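O-methyltransferase family 2 (Planctopirus limnophila, PDB 5I2H) probably transfers a methyl group from S-adenosyl-L-methionine to a hydroxyl of a small molecule, and binds the flavone apigenin in this crystal. Local coordinates at residues A[67-72]-A[316-321]; A[30-35]-A[75-80]. One frame throughout, in Å; residues are numbered along the deposited sequence.

Interaction 1. Residues A[67-72]-A[316-321]; sequences TQVLVT and LYSLAL. With AGI (5,7-dihydroxy-2-(4-hydroxyphenyl)-4H-chromen-4-one), chain C.
Between 67-72 and 316-321, on helices 64-76 and 312-324, the nearest CA atoms are those of Val-69 and Leu-319, 6.3 Å apart. The contact is small, buried and apolar. Val-69 CG1 is anti to the carbonyl carbon (chi1 -54°), which puts CG2 between N and C, facing Leu-319. Val-69 CG2 meets Leu-319 CD2 at 3.8 Å. Val-69 CG1 is 4.2 Å from Ser-318 OG, a hydroxyl already hydrogen-bonded to Ala-329 N. The first bond of the Leu-319 side chain does not aim at Val-69, but its CD2 end reaches it.

On helix 312-324 Tyr-317 serves the pocket of apigenin (AGI). Tyr-317 OH and AGI OAC are hydrogen-bonded at 2.6 Å, and either may donate; the position of the tyrosine hydroxyl is less certain. AGI OAC sits at the ring edge, near its plane. Leu-321 CD1 covers one face of the ring toward the rim, 4.0 Å above the plane. Arg-168 NH1 is hydrogen-bonded to both Tyr-317 OH and the ligand. His-273 NE2 and Tyr-109 OH of the second subunit also bond to AGI, so the pocket is completed across the dimer. A phenylalanine here would probably leave AGI OAC and Arg-168 NH1 without this hydroxyl partner.

The contact joins the dimerisation domain to the methyltransferase domain. Phe-28 and Leu-32 of helix 26-39 pack on Leu-319.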
ATOM      1  N   THR A  67      20.874  -1.164  -2.068  1.00 17.33           N
ATOM      2  CA  THR A  67      20.625  -0.776  -3.455  1.00 18.92           C
ATOM      3  C   THR A  67      19.718  -1.794  -4.147  1.00 18.98           C
ATOM      4  O   THR A  67      18.799  -1.406  -4.896  1.00 17.73           O
ATOM      5  CB  THR A  67      21.942  -0.582  -4.210  1.00 22.15           C
ATOM      6  OG1 THR A  67      22.753   0.375  -3.508  1.00 24.05           O
ATOM      7  CG2 THR A  67      21.672  -0.043  -5.619  1.00 21.83           C
ATOM      8  N   GLN A  68      19.921  -3.091  -3.866  1.00 18.80           N
ATOM      9  CA  GLN A  68      19.081  -4.116  -4.480  1.00 19.21           C
ATOM     10  C   GLN A  68      17.633  -3.954  -4.062  1.00 15.86           C
ATOM     11  O   GLN A  68      16.739  -4.050  -4.906  1.00 16.29           O
ATOM     12  CB  GLN A  68      19.537  -5.540  -4.146  1.00 20.31           C
ATOM     13  CG  GLN A  68      20.845  -5.998  -4.731  1.00 24.19           C
ATOM     14  CD  GLN A  68      20.750  -6.515  -6.160  1.00 26.20           C
ATOM     15  OE1 GLN A  68      19.847  -6.169  -6.916  1.00 25.33           O
ATOM     16  NE2 GLN A  68      21.698  -7.376  -6.523  1.00 28.34           N
ATOM     17  N   VAL A  69      17.364  -3.755  -2.764  1.00 13.86           N
ATOM     18  CA  VAL A  69      15.950  -3.710  -2.388  1.00 10.88           C
ATOM     19  C   VAL A  69      15.289  -2.447  -2.957  1.00 11.03           C
ATOM     20  O   VAL A  69      14.111  -2.472  -3.327  1.00 11.52           O
ATOM     21  CB  VAL A  69      15.709  -3.830  -0.863  1.00 13.39           C
ATOM     22  CG1 VAL A  69      16.403  -5.080  -0.300  1.00 14.12           C
ATOM     23  CG2 VAL A  69      16.142  -2.616  -0.094  1.00 16.04           C
ATOM     24  N   LEU A  70      16.038  -1.343  -3.048  1.00 10.48           N
ATOM     25  CA  LEU A  70      15.507  -0.104  -3.609  1.00  9.74           C
ATOM     26  C   LEU A  70      15.225  -0.275  -5.093  1.00 12.72           C
ATOM     27  O   LEU A  70      14.140   0.082  -5.576  1.00 12.26           O
ATOM     28  CB  LEU A  70      16.503   1.039  -3.355  1.00 12.60           C
ATOM     29  CG  LEU A  70      16.068   2.392  -3.927  1.00 16.46           C
ATOM     30  CD1 LEU A  70      16.415   3.562  -2.999  1.00 20.65           C
ATOM     31  CD2 LEU A  70      16.748   2.615  -5.243  1.00 18.89           C
ATOM     32  N   VAL A  71      16.188  -0.842  -5.828  1.00 12.25           N
ATOM     33  CA  VAL A  71      16.011  -1.011  -7.266  1.00 12.52           C
ATOM     34  C   VAL A  71      14.892  -1.998  -7.554  1.00 12.00           C
ATOM     35  O   VAL A  71      14.054  -1.768  -8.445  1.00 12.99           O
ATOM     36  CB  VAL A  71      17.332  -1.440  -7.930  1.00 13.83           C
ATOM     37  CG1 VAL A  71      17.076  -1.970  -9.362  1.00 15.25           C
ATOM     38  CG2 VAL A  71      18.308  -0.266  -7.949  1.00 15.46           C
ATOM     39  N   THR A  72      14.867  -3.123  -6.831  1.00 11.39           N
ATOM     40  CA  THR A  72      13.798  -4.094  -7.028  1.00 11.60           C
ATOM     41  C   THR A  72      12.429  -3.479  -6.759  1.00 10.58           C
ATOM     42  O   THR A  72      11.479  -3.690  -7.531  1.00 11.61           O
ATOM     43  CB  THR A  72      14.047  -5.321  -6.141  1.00 10.42           C
ATOM     44  OG1 THR A  72      15.221  -5.978  -6.628  1.00 12.27           O
ATOM     45  CG2 THR A  72      12.869  -6.301  -6.138  1.00 11.53           C
ATOM     46  N   LEU A 316       7.680  -5.463  -2.049  1.00  9.22           N
ATOM     47  CA  LEU A 316       7.322  -4.687  -0.857  1.00  9.82           C
ATOM     48  C   LEU A 316       7.604  -5.473   0.416  1.00 10.95           C
ATOM     49  O   LEU A 316       8.110  -4.921   1.397  1.00 11.66           O
ATOM     50  CB  LEU A 316       5.852  -4.243  -0.912  1.00  9.58           C
ATOM     51  CG  LEU A 316       5.523  -3.293  -2.093  1.00 11.07           C
ATOM     52  CD1 LEU A 316       4.054  -2.835  -2.018  1.00 10.79           C
ATOM     53  CD2 LEU A 316       6.477  -2.045  -2.092  1.00 11.37           C
ATOM     54  N   TYR A 317       7.272  -6.762   0.421  1.00 10.85           N
ATOM     55  CA  TYR A 317       7.612  -7.609   1.560  1.00 10.41           C
ATOM     56  C   TYR A 317       9.122  -7.631   1.782  1.00 10.20           C
ATOM     57  O   TYR A 317       9.593  -7.616   2.931  1.00 10.21           O
ATOM     58  CB  TYR A 317       7.042  -9.007   1.315  1.00 11.81           C
ATOM     59  CG  TYR A 317       7.309  -9.998   2.404  1.00 13.15           C
ATOM     60  CD1 TYR A 317       7.282  -9.627   3.739  1.00 15.55           C
ATOM     61  CD2 TYR A 317       7.544 -11.319   2.092  1.00 16.77           C
ATOM     62  CE1 TYR A 317       7.506 -10.558   4.739  1.00 16.33           C
ATOM     63  CE2 TYR A 317       7.774 -12.258   3.084  1.00 18.11           C
ATOM     64  CZ  TYR A 317       7.769 -11.863   4.398  1.00 18.21           C
ATOM     65  OH  TYR A 317       7.977 -12.801   5.379  1.00 19.72           O
ATOM     66  N   SER A 318       9.900  -7.620   0.688  1.00  9.59           N
ATOM     67  CA  SER A 318      11.359  -7.551   0.798  1.00 11.41           C
ATOM     68  C   SER A 318      11.826  -6.294   1.533  1.00 11.38           C
ATOM     69  O   SER A 318      12.788  -6.342   2.317  1.00 10.43           O
ATOM     70  CB  SER A 318      11.969  -7.611  -0.596  1.00  9.68           C
ATOM     71  OG  SER A 318      13.344  -7.897  -0.479  1.00 10.57           O
ATOM     72  N   LEU A 319      11.168  -5.155   1.288  1.00 10.49           N
ATOM     73  CA  LEU A 319      11.490  -3.947   2.042  1.00 11.24           C
ATOM     74  C   LEU A 319      11.195  -4.115   3.524  1.00 12.79           C
ATOM     75  O   LEU A 319      11.943  -3.601   4.362  1.00 12.27           O
ATOM     76  CB  LEU A 319      10.730  -2.754   1.487  1.00 10.46           C
ATOM     77  CG  LEU A 319      11.257  -2.308   0.132  1.00 10.71           C
ATOM     78  CD1 LEU A 319      10.169  -1.492  -0.639  1.00 12.41           C
ATOM     79  CD2 LEU A 319      12.552  -1.480   0.288  1.00 14.48           C
ATOM     80  N   ALA A 320      10.106  -4.816   3.867  1.00 12.02           N
ATOM     81  CA  ALA A 320       9.845  -5.116   5.275  1.00 12.43           C
ATOM     82  C   ALA A 320      10.964  -5.970   5.861  1.00 11.81           C
ATOM     83  O   ALA A 320      11.438  -5.709   6.967  1.00 14.02           O
ATOM     84  CB  ALA A 320       8.503  -5.833   5.447  1.00 12.17           C
ATOM     85  N   LEU A 321      11.389  -7.011   5.131  1.00 11.13           N
ATOM     86  CA  LEU A 321      12.465  -7.875   5.630  1.00 11.21           C
ATOM     87  C   LEU A 321      13.780  -7.108   5.746  1.00 12.36           C
ATOM     88  O   LEU A 321      14.552  -7.294   6.710  1.00 13.90           O
ATOM     89  CB  LEU A 321      12.626  -9.084   4.706  1.00 11.23           C
ATOM     90  CG  LEU A 321      11.429 -10.042   4.671  1.00 13.66           C
ATOM     91  CD1 LEU A 321      11.637 -11.051   3.560  1.00 15.83           C
ATOM     92  CD2 LEU A 321      11.229 -10.736   6.045  1.00 13.53           C
TER
HETATM   93  CAG AGI C 501       9.340  -8.862  13.124  1.00 46.44           C
HETATM   94  CAE AGI C 501       9.231  -7.835  14.057  1.00 47.01           C
HETATM   95  CAM AGI C 501      10.326  -7.536  14.861  1.00 47.54           C
HETATM   96  OAB AGI C 501      10.199  -6.522  15.767  1.00 48.49           O
HETATM   97  CAF AGI C 501      11.524  -8.260  14.737  1.00 47.10           C
HETATM   98  CAH AGI C 501      11.634  -9.292  13.797  1.00 46.65           C
HETATM   99  CAP AGI C 501      10.531  -9.586  12.993  1.00 45.12           C
HETATM  100  CAQ AGI C 501      10.513 -10.654  11.957  1.00 42.50           C
HETATM  101  OAL AGI C 501       9.425 -10.561  11.120  1.00 40.41           O
HETATM  102  CAJ AGI C 501      11.482 -11.664  11.823  1.00 40.70           C
HETATM  103  CAR AGI C 501      11.356 -12.619  10.796  1.00 38.44           C
HETATM  104  OAA AGI C 501      12.202 -13.539  10.673  1.00 34.76           O
HETATM  105  CAT AGI C 501      10.168 -12.538   9.866  1.00 38.64           C
HETATM  106  CAS AGI C 501       9.206 -11.434  10.092  1.00 38.35           C
HETATM  107  CAK AGI C 501       8.094 -11.277   9.284  1.00 35.64           C
HETATM  108  CAN AGI C 501       7.867 -12.162   8.248  1.00 34.15           C
HETATM  109  OAC AGI C 501       6.752 -11.968   7.505  1.00 31.85           O
HETATM  110  CAI AGI C 501       8.728 -13.236   7.976  1.00 35.47           C
HETATM  111  CAO AGI C 501       9.866 -13.471   8.730  1.00 36.68           C
HETATM  112  OAD AGI C 501      10.648 -14.519   8.410  1.00 36.69           O

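Interaction 2. Residues A[30-35]-A[75-80]; sequences TELLAA and CAMQLL
Leu-32 and Leu-33 of helix 26-39 receive Met-77 and Leu-79, which lie just past the end of helix 64-76. Leu-32 can be followed outward. Its CB points toward the other segment and lies 4.1 Å from Met-77 CE. Its CG is equally far from that methyl. The CG is anti to the backbone N (chi1 -175°), which carries the branch toward the methionine. At the tip Leu-32 CD2 touches Met-77 CE at 3.6 Å; CD1 makes no contact with 75-80. Met-77 is modelled as selenomethionine in two conformers; these contacts belong to one of them. Rotation about the Met-77 CG-SE bond (chi3 -107°) bends the chain and brings the methyl to Leu-32.

Leu-33 takes the selenium itself, with Leu-33 CG at 3.9 Å from Met-77 SE. Leu-33 CD2 meets Leu-79 CD1 at 3.6 Å, the two side chains crossing at about a right angle. A Schellman motif ends helix 64-76: Leu-79 N bonds to Leu-74 O and Gln-78 N to Cys-75 O, with Gln-78, at positive phi, as the C-prime residue.

The contact packs the end of helix 64-76 on helix 26-39. Leu-23 and Ile-20 of the second subunit cover it, so it borders the dimer interface. Leu-312 of helix 312-324 also touches Met-77. Beyond the turn begins strand 80-82, paired with strand 88-90.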
ATOM      1  N   THR A  30       4.525   3.605  -0.181  1.00  7.18           N
ATOM      2  CA  THR A  30       4.590   5.033   0.134  1.00  8.11           C
ATOM      3  C   THR A  30       5.995   5.431   0.568  1.00  9.28           C
ATOM      4  O   THR A  30       6.555   6.426   0.096  1.00 10.28           O
ATOM      5  CB  THR A  30       3.609   5.344   1.263  1.00  9.61           C
ATOM      6  OG1 THR A  30       2.331   4.841   0.898  1.00  8.76           O
ATOM      7  CG2 THR A  30       3.553   6.855   1.560  1.00  9.00           C
ATOM      8  N   GLU A  31       6.569   4.662   1.488  1.00  9.55           N
ATOM      9  CA  GLU A  31       7.876   5.009   2.039  1.00 10.51           C
ATOM     10  C   GLU A  31       8.979   4.930   0.988  1.00 10.74           C
ATOM     11  O   GLU A  31       9.864   5.796   0.946  1.00 12.79           O
ATOM     12  CB  GLU A  31       8.186   4.098   3.217  1.00 11.74           C
ATOM     13  CG  GLU A  31       7.268   4.412   4.410  1.00 12.28           C
ATOM     14  CD  GLU A  31       7.166   3.236   5.408  1.00 14.40           C
ATOM     15  OE1 GLU A  31       7.944   2.263   5.297  1.00 18.90           O
ATOM     16  OE2 GLU A  31       6.321   3.290   6.318  1.00 16.83           O
ATOM     17  N   LEU A  32       8.967   3.909   0.134  1.00 10.30           N
ATOM     18  CA  LEU A  32      10.024   3.835  -0.870  1.00 10.07           C
ATOM     19  C   LEU A  32       9.893   4.970  -1.887  1.00  9.97           C
ATOM     20  O   LEU A  32      10.901   5.522  -2.347  1.00 11.51           O
ATOM     21  CB  LEU A  32      10.019   2.482  -1.573  1.00 12.39           C
ATOM     22  CG  LEU A  32      11.208   2.306  -2.560  1.00 14.92           C
ATOM     23  CD1 LEU A  32      12.563   2.381  -1.872  1.00 16.84           C
ATOM     24  CD2 LEU A  32      11.132   0.989  -3.255  1.00 17.00           C
ATOM     25  N   LEU A  33       8.654   5.339  -2.238  1.00  9.53           N
ATOM     26  CA  LEU A  33       8.442   6.481  -3.137  1.00  9.84           C
ATOM     27  C   LEU A  33       8.986   7.759  -2.520  1.00  9.28           C
ATOM     28  O   LEU A  33       9.754   8.494  -3.163  1.00 10.14           O
ATOM     29  CB  LEU A  33       6.947   6.640  -3.476  1.00 10.17           C
ATOM     30  CG  LEU A  33       6.472   5.648  -4.532  1.00 10.56           C
ATOM     31  CD1 LEU A  33       4.940   5.635  -4.544  1.00 12.56           C
ATOM     32  CD2 LEU A  33       7.052   5.965  -5.918  1.00 12.97           C
ATOM     33  N   ALA A  34       8.598   8.041  -1.265  1.00  9.55           N
ATOM     34  CA  ALA A  34       9.052   9.271  -0.613  1.00 10.47           C
ATOM     35  C   ALA A  34      10.561   9.257  -0.391  1.00 10.88           C
ATOM     36  O   ALA A  34      11.228  10.286  -0.577  1.00 11.94           O
ATOM     37  CB  ALA A  34       8.300   9.488   0.713  1.00  9.98           C
ATOM     38  N   ALA A  35      11.118   8.118   0.038  1.00 11.72           N
ATOM     39  CA  ALA A  35      12.576   8.022   0.200  1.00 10.99           C
ATOM     40  C   ALA A  35      13.286   8.288  -1.123  1.00 12.14           C
ATOM     41  O   ALA A  35      14.296   9.004  -1.169  1.00 13.73           O
ATOM     42  CB  ALA A  35      12.959   6.636   0.738  1.00 11.15           C
ATOM     43  N   CYS A  75      11.640  -1.048  -9.662  1.00  9.26           N
ATOM     44  CA  CYS A  75      11.329  -1.814 -10.862  1.00  9.75           C
ATOM     45  C   CYS A  75       9.933  -2.407 -10.780  1.00 10.15           C
ATOM     46  O   CYS A  75       9.176  -2.389 -11.767  1.00 11.78           O
ATOM     47  CB  CYS A  75      12.347  -2.945 -11.051  1.00 11.72           C
ATOM     48  SG  CYS A  75      13.982  -2.402 -11.674  1.00 12.48           S
ATOM     49  N   ALA A  76       9.575  -2.952  -9.599  1.00  9.66           N
ATOM     50  CA  ALA A  76       8.293  -3.615  -9.454  1.00  8.99           C
ATOM     51  C   ALA A  76       7.134  -2.635  -9.588  1.00 10.40           C
ATOM     52  O   ALA A  76       6.041  -3.045  -9.997  1.00 12.34           O
ATOM     53  CB  ALA A  76       8.225  -4.343  -8.109  1.00  9.24           C
HETATM   54  N   MSE A  77       7.358  -1.356  -9.265  0.55 10.42           N
HETATM   55  CA  MSE A  77       6.352  -0.301  -9.404  0.55 10.60           C
HETATM   56  C   MSE A  77       6.363   0.299 -10.819  0.55 12.32           C
HETATM   57  O   MSE A  77       5.701   1.303 -11.074  0.55 13.09           O
HETATM   58  CB  MSE A  77       6.596   0.799  -8.373  0.55 11.90           C
HETATM   59  CG  MSE A  77       6.146   0.417  -6.961  0.55  9.64           C
HETATM   60 SE   MSE A  77       6.388   1.908  -5.678  0.55 16.64          SE
HETATM   61  CE  MSE A  77       7.891   1.156  -4.757  0.55 12.81           C
ATOM     62  N   GLN A  78       7.149  -0.312 -11.718  0.55 12.93           N
ATOM     63  CA  GLN A  78       7.222   0.076 -13.133  0.55 13.04           C
ATOM     64  C   GLN A  78       7.820   1.474 -13.293  0.55 11.13           C
ATOM     65  O   GLN A  78       7.445   2.248 -14.187  0.55 12.63           O
ATOM     66  CB  GLN A  78       5.855  -0.020 -13.810  0.55 15.33           C
ATOM     67  CG  GLN A  78       5.210  -1.381 -13.661  0.55 21.21           C
ATOM     68  CD  GLN A  78       4.438  -1.770 -14.897  0.55 24.56           C
ATOM     69  OE1 GLN A  78       3.418  -1.167 -15.215  0.55 25.66           O
ATOM     70  NE2 GLN A  78       4.950  -2.756 -15.630  0.55 27.25           N
ATOM     71  N   LEU A  79       8.778   1.797 -12.427  1.00  9.61           N
ATOM     72  CA  LEU A  79       9.437   3.103 -12.456  1.00 11.59           C
ATOM     73  C   LEU A  79      10.884   3.027 -12.910  1.00 13.93           C
ATOM     74  O   LEU A  79      11.413   4.004 -13.455  1.00 14.00           O
ATOM     75  CB  LEU A  79       9.371   3.761 -11.074  1.00 10.90           C
ATOM     76  CG  LEU A  79       7.942   3.986 -10.573  1.00 11.27           C
ATOM     77  CD1 LEU A  79       7.956   4.492  -9.127  1.00 11.95           C
ATOM     78  CD2 LEU A  79       7.193   4.950 -11.516  1.00 13.25           C
ATOM     79  N   LEU A  80      11.542   1.896 -12.670  1.00 13.52           N
ATOM     80  CA  LEU A  80      12.842   1.613 -13.259  1.00 14.42           C
ATOM     81  C   LEU A  80      12.738   0.363 -14.117  1.00 15.06           C
ATOM     82  O   LEU A  80      11.802  -0.438 -13.998  1.00 14.76           O
ATOM     83  CB  LEU A  80      13.923   1.416 -12.192  1.00 15.50           C
ATOM     84  CG  LEU A  80      14.169   2.519 -11.168  1.00 18.23           C
ATOM     85  CD1 LEU A  80      15.315   2.135 -10.220  1.00 17.10           C
ATOM     86  CD2 LEU A  80      14.478   3.812 -11.823  1.00 19.39           C
TER

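Overall arrangement
From the N terminus the chain passes 30-35, then 67-72, then 75-80, and much later 316-321. Interaction 2 closes a mostly helical loop of 39 residues, inside the dimerisation domain. Interaction 1 closes a far longer one of 243 residues, which takes in most of the seven-stranded sheet. The segments alternate, so the two loops cross. Both contacts use helix 64-76: interaction 1 its middle, interaction 2 its end and the turn beyond. Their centres are about 10 Å apart. They meet where Leu-319 CD1 lies 3.7 Å from Leu-32 CD2. Helices 26-39, 64-76 and 312-324 thus come together at Leu-32 in one apolar core.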